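Local coordinates for protein lipoteichoic acid primase (Listeria monocytogenes, PDB 4UOP) that belongs to the sulfatase family of alpha/beta-fold enzymes and carries a magnesium ion in its extracellular catalytic domain, at residues Ser114-Thr119 / Lys213-Leu218; Pro137-Leu142 / Thr344-Leu349; Asn59-Gln64 / Ser271-Asp276. One frame throughout, in Å; residues are numbered along the deposited sequence.

From the N terminus, the chain first lays down strand 59-65, then the end of helix 107-117, then Pro137-Leu142 at the start of helix 139-144. Contact 1 closes a loop when Lys213-Leu218 arrives as the neighbour strand of 59-65. Contact 3 closes a wider loop at Ser271-Asp276, and contact 1 lies wholly within it. Contact 2 closes last, at Thr344-Leu349, and crosses both of the others. Contacts 1 and 3 share the central sheet, while contact 2 joins two helices lying over it. Met139 links all three: its backbone N meets Tyr116 O of contact 1, and its methyl reaches Ile62 of contact 3.

Contact 1: residues Ser114-Thr119 / Lys213-Leu218; sequences SVYTST and KFYAQL
Tyr116, near the end of helix 107-117, reaches its ring across to Gln217 on strand 214-219, a parallel strand in the central sheet of the sulfatase-type alpha/beta fold. The CB of Tyr116 does not aim at the strand; with CG anti to the carbonyl carbon (chi1 -53°), the ring swings out so that its far end makes the contact. The two side chains arrive from opposite directions, and Gln217 CG meets the ring at its edge and in its plane, with Tyr116 OH 3.2 Å from Gln217 CG. Beyond that methylene the glutamine bends at chi2, which turns its amide to stand 85° from the tyrosine ring. Gln217 CD then lies 3.6 Å from Tyr116 CE1. The phenol oxygen finds its polar partner one helical turn back, in Glu112 OE1, so it touches the glutamine chain only by packing.

Tyr215 approaches at about a right angle to Tyr116, its OH lying obliquely beside CE1 of that ring at 3.6 Å. Phe172 adds an edge-to-face contact to Tyr116. All three side chains are buried, and the side chain of Gln217 is about 11 Å from the magnesium ion. The amide oxygen of Gln217 is held from its own strand: Tyr215 OH donates to Gln217 OE1 at 2.6 Å, the donor lying 24° out of the carbonyl plane.

Contact 2: residues Pro137-Leu142 / Thr344-Leu349; sequences PSMPRL and TVMNLL
Met346 of helix 341-348 puts its thioether between two side chains of helix 139-144, Met139 and Leu142. Toward the interior more atoms meet. Met346 bends at both chi2 and chi3, bringing its methyl CE to 3.8 Å from Met139 SD and 4.0 Å from Met139 CG. The two methionine chains meet at a slant, and Met139 carries on toward the central sheet, where it packs on Ile62 and Tyr215.

On the other side the contact thins to a single methyl. Leu142 holds CG trans to the backbone N (chi1 -178°) and runs antiparallel alongside Met346, touching it through Leu142 CD2, 3.9 Å from Met346 SD. Leu142 is partly exposed, as is Arg141 next to it.

The start of helix 139-144 is fixed without help from the partner helix: Ser138 is its N-cap, and Ser138 OG accepts from Arg141 N at 3.0 Å. Its neighbour Met139 gives its backbone N to Tyr116 O. No hydrogen bond passes between Pro137-Leu142 and Thr344-Leu349, so the two helices of this sulfatase-type fold meet here through sulfur and methyl groups, by dispersion and burial with little directional demand.

Contact 3: residues Asn59-Gln64 / Ser271-Asp276; sequences NLIIVQ and SGIWDD
Asn59 opens strand 59-65 and meets Asp276 through backbone and side chain together. Asn59 N donates to Asp276 O at 3.0 Å, in the plane of that carbonyl. The side chain then bends back toward the same oxygen. Asn59 CB lies 3.8 Å from Asp276 O; a first torsion of -51° holds CG on the side of the backbone N and keeps it at the same distance from that oxygen. At the tip the two amide atoms part. Asn59 OD1 turns to the neighbouring strand and accepts from Phe214 N. Asn59 ND2 lies 3.1 Å from Asp276 O. This nitrogen donates to a water, which in turn donates to Asp276 OD2 at 2.9 Å, and it has a weak bond to Ser277 OG. The amide and the carboxylate are thus joined through solvent.

This is where the chain enters the last arm of a beta-alpha-beta crossover: from strand 214-219 it runs through helix 246-271 into strand 277-283, both strands lying parallel to 59-65 and flanking it. Strands 59-65 and 277-283 lead toward the magnesium site, for Glu66 follows the first and Asp284 and His285 the second. The helix gives way at Gly272, whose positive phi of 94° turns the chain out of it. A short 3-10 turn comes next, held by Asp276 N to Ile273 O at 2.9 Å.

Deeper in, the contact is apolar. Ile61, two residues along the strand and with its CB also directed at the loop, extends its delta methyl to the branch methyl of Ile273. The two chains cross at about a right angle, and Leu268 of helix 246-271 packs on both. Ile61 CD1 and Ile273 CG2 stand 3.7 Å apart.

Contact 1: residues Ser114-Thr119 / Lys213-Leu218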
loop_
_atom_site.group_PDB
_atom_site.type_symbol
_atom_site.label_atom_id
_atom_site.label_comp_id
_atom_site.label_asym_id
_atom_site.label_seq_id
_atom_site.Cartn_x
_atom_site.Cartn_y
_atom_site.Cartn_z
ATOM N N SER B 114 6.853 -3.948 -13.352
ATOM C CA SER B 114 6.123 -3.476 -14.529
ATOM C C SER B 114 6.916 -3.697 -15.806
ATOM O O SER B 114 6.399 -4.199 -16.803
ATOM C CB SER B 114 5.807 -1.980 -14.382
ATOM O OG SER B 114 4.833 -1.769 -13.398
ATOM N N VAL B 115 8.189 -3.342 -15.759
ATOM C CA VAL B 115 9.035 -3.457 -16.929
ATOM C C VAL B 115 9.310 -4.918 -17.308
ATOM O O VAL B 115 9.168 -5.295 -18.481
ATOM C CB VAL B 115 10.335 -2.652 -16.736
ATOM C CG1 VAL B 115 11.295 -2.875 -17.892
ATOM C CG2 VAL B 115 9.989 -1.173 -16.596
ATOM N N TYR B 116 9.667 -5.751 -16.340
ATOM C CA TYR B 116 10.028 -7.134 -16.662
ATOM C C TYR B 116 8.816 -7.991 -17.076
ATOM O O TYR B 116 8.963 -8.867 -17.925
ATOM C CB TYR B 116 10.735 -7.834 -15.503
ATOM C CG TYR B 116 11.947 -7.118 -14.940
ATOM C CD1 TYR B 116 12.736 -6.312 -15.729
ATOM C CD2 TYR B 116 12.299 -7.275 -13.603
ATOM C CE1 TYR B 116 13.836 -5.655 -15.194
ATOM C CE2 TYR B 116 13.387 -6.626 -13.063
ATOM C CZ TYR B 116 14.148 -5.811 -13.858
ATOM O OH TYR B 116 15.230 -5.144 -13.314
ATOM N N THR B 117 7.665 -7.757 -16.444
ATOM C CA THR B 117 6.511 -8.656 -16.569
ATOM C C THR B 117 5.413 -8.150 -17.495
ATOM O O THR B 117 4.588 -8.956 -17.946
ATOM C CB THR B 117 5.840 -8.977 -15.201
ATOM O OG1 THR B 117 5.150 -7.824 -14.689
ATOM C CG2 THR B 117 6.856 -9.462 -14.200
ATOM N N SER B 118 5.369 -6.838 -17.757
ATOM C CA SER B 118 4.241 -6.220 -18.445
ATOM C C SER B 118 2.908 -6.586 -17.775
ATOM O O SER B 118 1.905 -6.839 -18.451
ATOM C CB SER B 118 4.240 -6.607 -19.935
ATOM O OG SER B 118 3.522 -5.669 -20.711
ATOM N N THR B 119 2.922 -6.675 -16.453
ATOM C CA THR B 119 1.695 -6.813 -15.660
ATOM C C THR B 119 1.727 -5.693 -14.628
ATOM O O THR B 119 2.799 -5.147 -14.330
ATOM C CB THR B 119 1.585 -8.184 -14.944
ATOM O OG1 THR B 119 2.574 -8.302 -13.914
ATOM C CG2 THR B 119 1.745 -9.313 -15.904
ATOM N N LYS B 213 24.967 -12.472 -27.472
ATOM C CA LYS B 213 23.917 -11.468 -27.357
ATOM C C LYS B 213 23.525 -11.390 -25.890
ATOM O O LYS B 213 23.387 -12.433 -25.229
ATOM C CB LYS B 213 22.692 -11.854 -28.169
ATOM C CG LYS B 213 22.848 -11.766 -29.675
ATOM C CD LYS B 213 21.501 -11.916 -30.359
ATOM C CE LYS B 213 20.739 -13.115 -29.826
ATOM N NZ LYS B 213 19.627 -13.517 -30.721
ATOM N N PHE B 214 23.336 -10.171 -25.382
ATOM C CA PHE B 214 23.019 -9.996 -23.972
ATOM C C PHE B 214 21.924 -8.952 -23.763
ATOM O O PHE B 214 21.736 -8.040 -24.581
ATOM C CB PHE B 214 24.283 -9.620 -23.172
ATOM C CG PHE B 214 24.905 -8.309 -23.581
ATOM C CD1 PHE B 214 24.473 -7.120 -23.037
ATOM C CD2 PHE B 214 25.927 -8.272 -24.522
ATOM C CE1 PHE B 214 25.042 -5.916 -23.410
ATOM C CE2 PHE B 214 26.500 -7.084 -24.897
ATOM C CZ PHE B 214 26.054 -5.891 -24.349
ATOM N N TYR B 215 21.186 -9.142 -22.677
ATOM C CA TYR B 215 20.307 -8.139 -22.110
ATOM C C TYR B 215 20.864 -7.814 -20.737
ATOM O O TYR B 215 20.982 -8.705 -19.879
ATOM C CB TYR B 215 18.864 -8.667 -22.019
ATOM C CG TYR B 215 17.930 -7.926 -21.077
ATOM C CD1 TYR B 215 18.008 -6.548 -20.908
ATOM C CD2 TYR B 215 16.933 -8.615 -20.383
ATOM C CE1 TYR B 215 17.142 -5.870 -20.047
ATOM C CE2 TYR B 215 16.052 -7.951 -19.545
ATOM C CZ TYR B 215 16.181 -6.581 -19.359
ATOM O OH TYR B 215 15.315 -5.925 -18.515
ATOM N N ALA B 216 21.240 -6.553 -20.541
ATOM C CA ALA B 216 21.683 -6.058 -19.239
ATOM C C ALA B 216 20.712 -4.994 -18.728
ATOM O O ALA B 216 20.400 -4.033 -19.446
ATOM C CB ALA B 216 23.077 -5.488 -19.363
ATOM N N GLN B 217 20.199 -5.191 -17.514
ATOM C CA GLN B 217 19.343 -4.209 -16.832
ATOM C C GLN B 217 20.142 -3.613 -15.670
ATOM O O GLN B 217 20.579 -4.354 -14.803
ATOM C CB GLN B 217 18.096 -4.877 -16.284
ATOM C CG GLN B 217 17.190 -3.946 -15.503
ATOM C CD GLN B 217 16.162 -3.219 -16.345
ATOM O OE1 GLN B 217 15.801 -3.660 -17.448
ATOM N NE2 GLN B 217 15.623 -2.130 -15.799
ATOM N N LEU B 218 20.345 -2.304 -15.688
ATOM C CA LEU B 218 21.078 -1.609 -14.645
ATOM C C LEU B 218 20.111 -0.722 -13.878
ATOM O O LEU B 218 19.309 0.010 -14.484
ATOM C CB LEU B 218 22.208 -0.775 -15.241
ATOM C CG LEU B 218 23.345 -1.547 -15.907
ATOM C CD1 LEU B 218 23.007 -1.913 -17.336
ATOM C CD2 LEU B 218 24.633 -0.738 -15.917
#

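Contact 2: residues Pro137-Leu142 / Thr344-Leu349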
loop_
_atom_site.group_PDB
_atom_site.type_symbol
_atom_site.label_atom_id
_atom_site.label_comp_id
_atom_site.label_asym_id
_atom_site.label_seq_id
_atom_site.Cartn_x
_atom_site.Cartn_y
_atom_site.Cartn_z
ATOM N N PRO B 137 6.399 -15.477 -16.467
ATOM C CA PRO B 137 6.718 -15.089 -17.829
ATOM C C PRO B 137 7.190 -13.636 -17.865
ATOM O O PRO B 137 6.661 -12.797 -17.137
ATOM C CB PRO B 137 5.396 -15.255 -18.580
ATOM C CG PRO B 137 4.586 -16.188 -17.736
ATOM C CD PRO B 137 4.985 -15.869 -16.331
ATOM N N SER B 138 8.176 -13.348 -18.704
ATOM C CA SER B 138 8.866 -12.083 -18.595
ATOM C C SER B 138 9.716 -11.775 -19.794
ATOM O O SER B 138 9.919 -12.616 -20.684
ATOM C CB SER B 138 9.754 -12.095 -17.358
ATOM O OG SER B 138 10.926 -12.839 -17.602
ATOM N N MET B 139 10.219 -10.551 -19.806
ATOM C CA MET B 139 11.140 -10.099 -20.839
ATOM C C MET B 139 12.457 -10.871 -20.806
ATOM O O MET B 139 12.898 -11.348 -21.851
ATOM C CB MET B 139 11.375 -8.573 -20.723
ATOM C CG MET B 139 12.481 -8.028 -21.604
ATOM S SD MET B 139 12.231 -6.319 -22.099
ATOM C CE MET B 139 12.248 -5.499 -20.500
ATOM N N PRO B 140 13.120 -10.974 -19.628
ATOM C CA PRO B 140 14.359 -11.760 -19.611
ATOM C C PRO B 140 14.152 -13.243 -19.954
ATOM O O PRO B 140 14.991 -13.840 -20.620
ATOM C CB PRO B 140 14.880 -11.595 -18.173
ATOM C CG PRO B 140 13.770 -10.998 -17.402
ATOM C CD PRO B 140 12.921 -10.250 -18.364
ATOM N N ARG B 141 13.040 -13.818 -19.529
ATOM C CA ARG B 141 12.758 -15.207 -19.845
ATOM C C ARG B 141 12.574 -15.388 -21.354
ATOM O O ARG B 141 13.169 -16.287 -21.953
ATOM C CB ARG B 141 11.522 -15.689 -19.086
ATOM C CG ARG B 141 11.223 -17.164 -19.271
ATOM C CD ARG B 141 9.999 -17.601 -18.458
ATOM N NE ARG B 141 10.135 -17.288 -17.033
ATOM C CZ ARG B 141 10.871 -17.978 -16.164
ATOM N NH1 ARG B 141 11.564 -19.056 -16.539
ATOM N NH2 ARG B 141 10.923 -17.589 -14.901
ATOM N N LEU B 142 11.788 -14.518 -21.977
ATOM C CA LEU B 142 11.574 -14.588 -23.414
ATOM C C LEU B 142 12.874 -14.349 -24.184
ATOM O O LEU B 142 13.144 -15.014 -25.172
ATOM C CB LEU B 142 10.502 -13.592 -23.853
ATOM C CG LEU B 142 10.130 -13.571 -25.333
ATOM C CD1 LEU B 142 9.733 -14.959 -25.818
ATOM C CD2 LEU B 142 8.991 -12.588 -25.545
ATOM N N THR B 344 7.132 -3.004 -26.559
ATOM C CA THR B 344 7.780 -2.059 -27.447
ATOM C C THR B 344 9.159 -2.603 -27.872
ATOM O O THR B 344 9.529 -2.578 -29.052
ATOM C CB THR B 344 7.904 -0.672 -26.765
ATOM O OG1 THR B 344 6.599 -0.179 -26.424
ATOM C CG2 THR B 344 8.590 0.362 -27.663
ATOM N N VAL B 345 9.923 -3.092 -26.897
ATOM C CA VAL B 345 11.252 -3.590 -27.160
ATOM C C VAL B 345 11.240 -4.909 -27.952
ATOM O O VAL B 345 12.044 -5.085 -28.861
ATOM C CB VAL B 345 12.046 -3.740 -25.845
ATOM C CG1 VAL B 345 13.362 -4.485 -26.085
ATOM C CG2 VAL B 345 12.315 -2.359 -25.275
ATOM N N MET B 346 10.327 -5.809 -27.618
ATOM C CA MET B 346 10.256 -7.087 -28.317
ATOM C C MET B 346 9.993 -6.851 -29.810
ATOM O O MET B 346 10.569 -7.545 -30.656
ATOM C CB MET B 346 9.180 -7.998 -27.724
ATOM C CG MET B 346 9.418 -8.447 -26.285
ATOM S SD MET B 346 11.014 -9.258 -25.964
ATOM C CE MET B 346 12.045 -7.846 -25.550
ATOM N N ASN B 347 9.151 -5.874 -30.136
ATOM C CA ASN B 347 8.929 -5.536 -31.541
ATOM C C ASN B 347 10.219 -5.088 -32.247
ATOM O O ASN B 347 10.547 -5.557 -33.345
ATOM C CB ASN B 347 7.821 -4.485 -31.676
ATOM C CG ASN B 347 7.620 -4.033 -33.113
ATOM O OD1 ASN B 347 7.114 -4.796 -33.948
ATOM N ND2 ASN B 347 8.024 -2.820 -33.417
ATOM N N LEU B 348 10.970 -4.180 -31.624
ATOM C CA LEU B 348 12.224 -3.728 -32.212
ATOM C C LEU B 348 13.221 -4.876 -32.420
ATOM O O LEU B 348 13.948 -4.913 -33.431
ATOM C CB LEU B 348 12.865 -2.635 -31.336
ATOM C CG LEU B 348 12.109 -1.317 -31.295
ATOM C CD1 LEU B 348 12.703 -0.401 -30.229
ATOM C CD2 LEU B 348 12.166 -0.630 -32.649
ATOM N N LEU B 349 13.263 -5.799 -31.463
ATOM C CA LEU B 349 14.190 -6.922 -31.517
ATOM C C LEU B 349 13.706 -8.040 -32.458
ATOM O O LEU B 349 14.408 -9.017 -32.639
ATOM C CB LEU B 349 14.424 -7.477 -30.114
ATOM C CG LEU B 349 15.192 -6.546 -29.152
ATOM C CD1 LEU B 349 15.256 -7.165 -27.762
ATOM C CD2 LEU B 349 16.580 -6.223 -29.654
#

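Contact 3: residues Asn59-Gln64 / Ser271-Asp276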
loop_
_atom_site.group_PDB
_atom_site.type_symbol
_atom_site.label_atom_id
_atom_site.label_comp_id
_atom_site.label_asym_id
_atom_site.label_seq_id
_atom_site.Cartn_x
_atom_site.Cartn_y
_atom_site.Cartn_z
ATOM N N ASN B 59 22.035 -6.329 -29.075
ATOM C CA ASN B 59 21.983 -6.443 -27.627
ATOM C C ASN B 59 20.920 -5.487 -27.089
ATOM O O ASN B 59 20.388 -4.649 -27.834
ATOM C CB ASN B 59 23.335 -6.126 -27.006
ATOM C CG ASN B 59 24.451 -6.909 -27.630
ATOM O OD1 ASN B 59 24.493 -8.122 -27.521
ATOM N ND2 ASN B 59 25.350 -6.224 -28.318
ATOM N N LEU B 60 20.612 -5.621 -25.806
ATOM C CA LEU B 60 19.647 -4.752 -25.117
ATOM C C LEU B 60 20.257 -4.299 -23.788
ATOM O O LEU B 60 20.628 -5.120 -22.945
ATOM C CB LEU B 60 18.351 -5.499 -24.845
ATOM C CG LEU B 60 17.255 -4.786 -24.050
ATOM C CD1 LEU B 60 16.814 -3.528 -24.752
ATOM C CD2 LEU B 60 16.089 -5.742 -23.846
ATOM N N ILE B 61 20.383 -2.997 -23.637
ATOM C CA ILE B 61 20.820 -2.384 -22.385
ATOM C C ILE B 61 19.712 -1.447 -21.892
ATOM O O ILE B 61 19.273 -0.536 -22.616
ATOM C CB ILE B 61 22.119 -1.618 -22.580
ATOM C CG1 ILE B 61 23.235 -2.565 -23.015
ATOM C CG2 ILE B 61 22.472 -0.868 -21.295
ATOM C CD1 ILE B 61 24.449 -1.861 -23.586
ATOM N N ILE B 62 19.239 -1.663 -20.672
ATOM C CA ILE B 62 18.185 -0.840 -20.101
ATOM C C ILE B 62 18.676 -0.279 -18.767
ATOM O O ILE B 62 19.167 -1.043 -17.916
ATOM C CB ILE B 62 16.911 -1.653 -19.857
ATOM C CG1 ILE B 62 16.415 -2.252 -21.183
ATOM C CG2 ILE B 62 15.853 -0.787 -19.200
ATOM C CD1 ILE B 62 15.104 -2.993 -21.066
ATOM N N VAL B 63 18.612 1.039 -18.631
ATOM C CA VAL B 63 19.023 1.708 -17.402
ATOM C C VAL B 63 17.805 2.381 -16.760
ATOM O O VAL B 63 17.148 3.211 -17.378
ATOM C CB VAL B 63 20.121 2.754 -17.615
ATOM C CG1 VAL B 63 20.571 3.305 -16.273
ATOM C CG2 VAL B 63 21.298 2.171 -18.377
ATOM N N GLN B 64 17.521 1.977 -15.529
ATOM C CA GLN B 64 16.446 2.516 -14.720
ATOM C C GLN B 64 17.056 3.552 -13.783
ATOM O O GLN B 64 17.853 3.197 -12.914
ATOM C CB GLN B 64 15.784 1.418 -13.911
ATOM C CG GLN B 64 14.609 1.916 -13.087
ATOM C CD GLN B 64 13.856 0.821 -12.371
ATOM O OE1 GLN B 64 13.136 0.011 -12.990
ATOM N NE2 GLN B 64 13.983 0.796 -11.056
ATOM N N SER B 271 33.542 1.517 -27.410
ATOM C CA SER B 271 33.721 0.096 -27.489
ATOM C C SER B 271 33.044 -0.536 -28.694
ATOM O O SER B 271 33.390 -1.660 -29.049
ATOM C CB SER B 271 33.178 -0.571 -26.226
ATOM O OG SER B 271 31.767 -0.486 -26.186
ATOM N N GLY B 272 32.097 0.165 -29.318
ATOM C CA GLY B 272 31.279 -0.433 -30.381
ATOM C C GLY B 272 29.947 -1.028 -29.917
ATOM O O GLY B 272 29.089 -1.378 -30.740
ATOM N N ILE B 273 29.753 -1.147 -28.607
ATOM C CA ILE B 273 28.518 -1.744 -28.080
ATOM C C ILE B 273 27.293 -0.889 -28.446
ATOM O O ILE B 273 26.240 -1.423 -28.785
ATOM C CB ILE B 273 28.618 -1.981 -26.565
ATOM C CG1 ILE B 273 29.632 -3.093 -26.285
ATOM C CG2 ILE B 273 27.276 -2.389 -25.974
ATOM C CD1 ILE B 273 30.105 -3.124 -24.850
ATOM N N TRP B 274 27.445 0.430 -28.407
ATOM C CA TRP B 274 26.325 1.356 -28.681
ATOM C C TRP B 274 25.716 1.102 -30.056
ATOM O O TRP B 274 24.488 1.084 -30.217
ATOM C CB TRP B 274 26.820 2.782 -28.593
ATOM C CG TRP B 274 25.798 3.852 -28.771
ATOM C CD1 TRP B 274 25.613 4.625 -29.881
ATOM C CD2 TRP B 274 24.857 4.314 -27.796
ATOM N NE1 TRP B 274 24.612 5.543 -29.659
ATOM C CE2 TRP B 274 24.110 5.354 -28.398
ATOM C CE3 TRP B 274 24.551 3.933 -26.480
ATOM C CZ2 TRP B 274 23.098 6.040 -27.717
ATOM C CZ3 TRP B 274 23.547 4.614 -25.805
ATOM C CH2 TRP B 274 22.832 5.658 -26.424
ATOM N N ASP B 275 26.591 0.895 -31.033
ATOM C CA ASP B 275 26.171 0.700 -32.418
ATOM C C ASP B 275 25.639 -0.695 -32.668
ATOM O O ASP B 275 25.179 -0.975 -33.775
ATOM C CB ASP B 275 27.337 0.976 -33.375
ATOM C CG ASP B 275 27.797 2.424 -33.335
ATOM O OD1 ASP B 275 26.945 3.322 -33.181
ATOM O OD2 ASP B 275 29.011 2.681 -33.466
ATOM N N ASP B 276 25.686 -1.560 -31.656
ATOM C CA ASP B 276 25.182 -2.917 -31.753
ATOM C C ASP B 276 24.128 -3.248 -30.692
ATOM O O ASP B 276 23.888 -4.430 -30.412
ATOM C CB ASP B 276 26.354 -3.903 -31.631
ATOM C CG ASP B 276 26.756 -4.532 -32.971
ATOM O OD1 ASP B 276 26.310 -4.053 -34.050
ATOM O OD2 ASP B 276 27.527 -5.528 -32.929
HETATM O O HOH W 1 26.860 -7.262 -30.756
#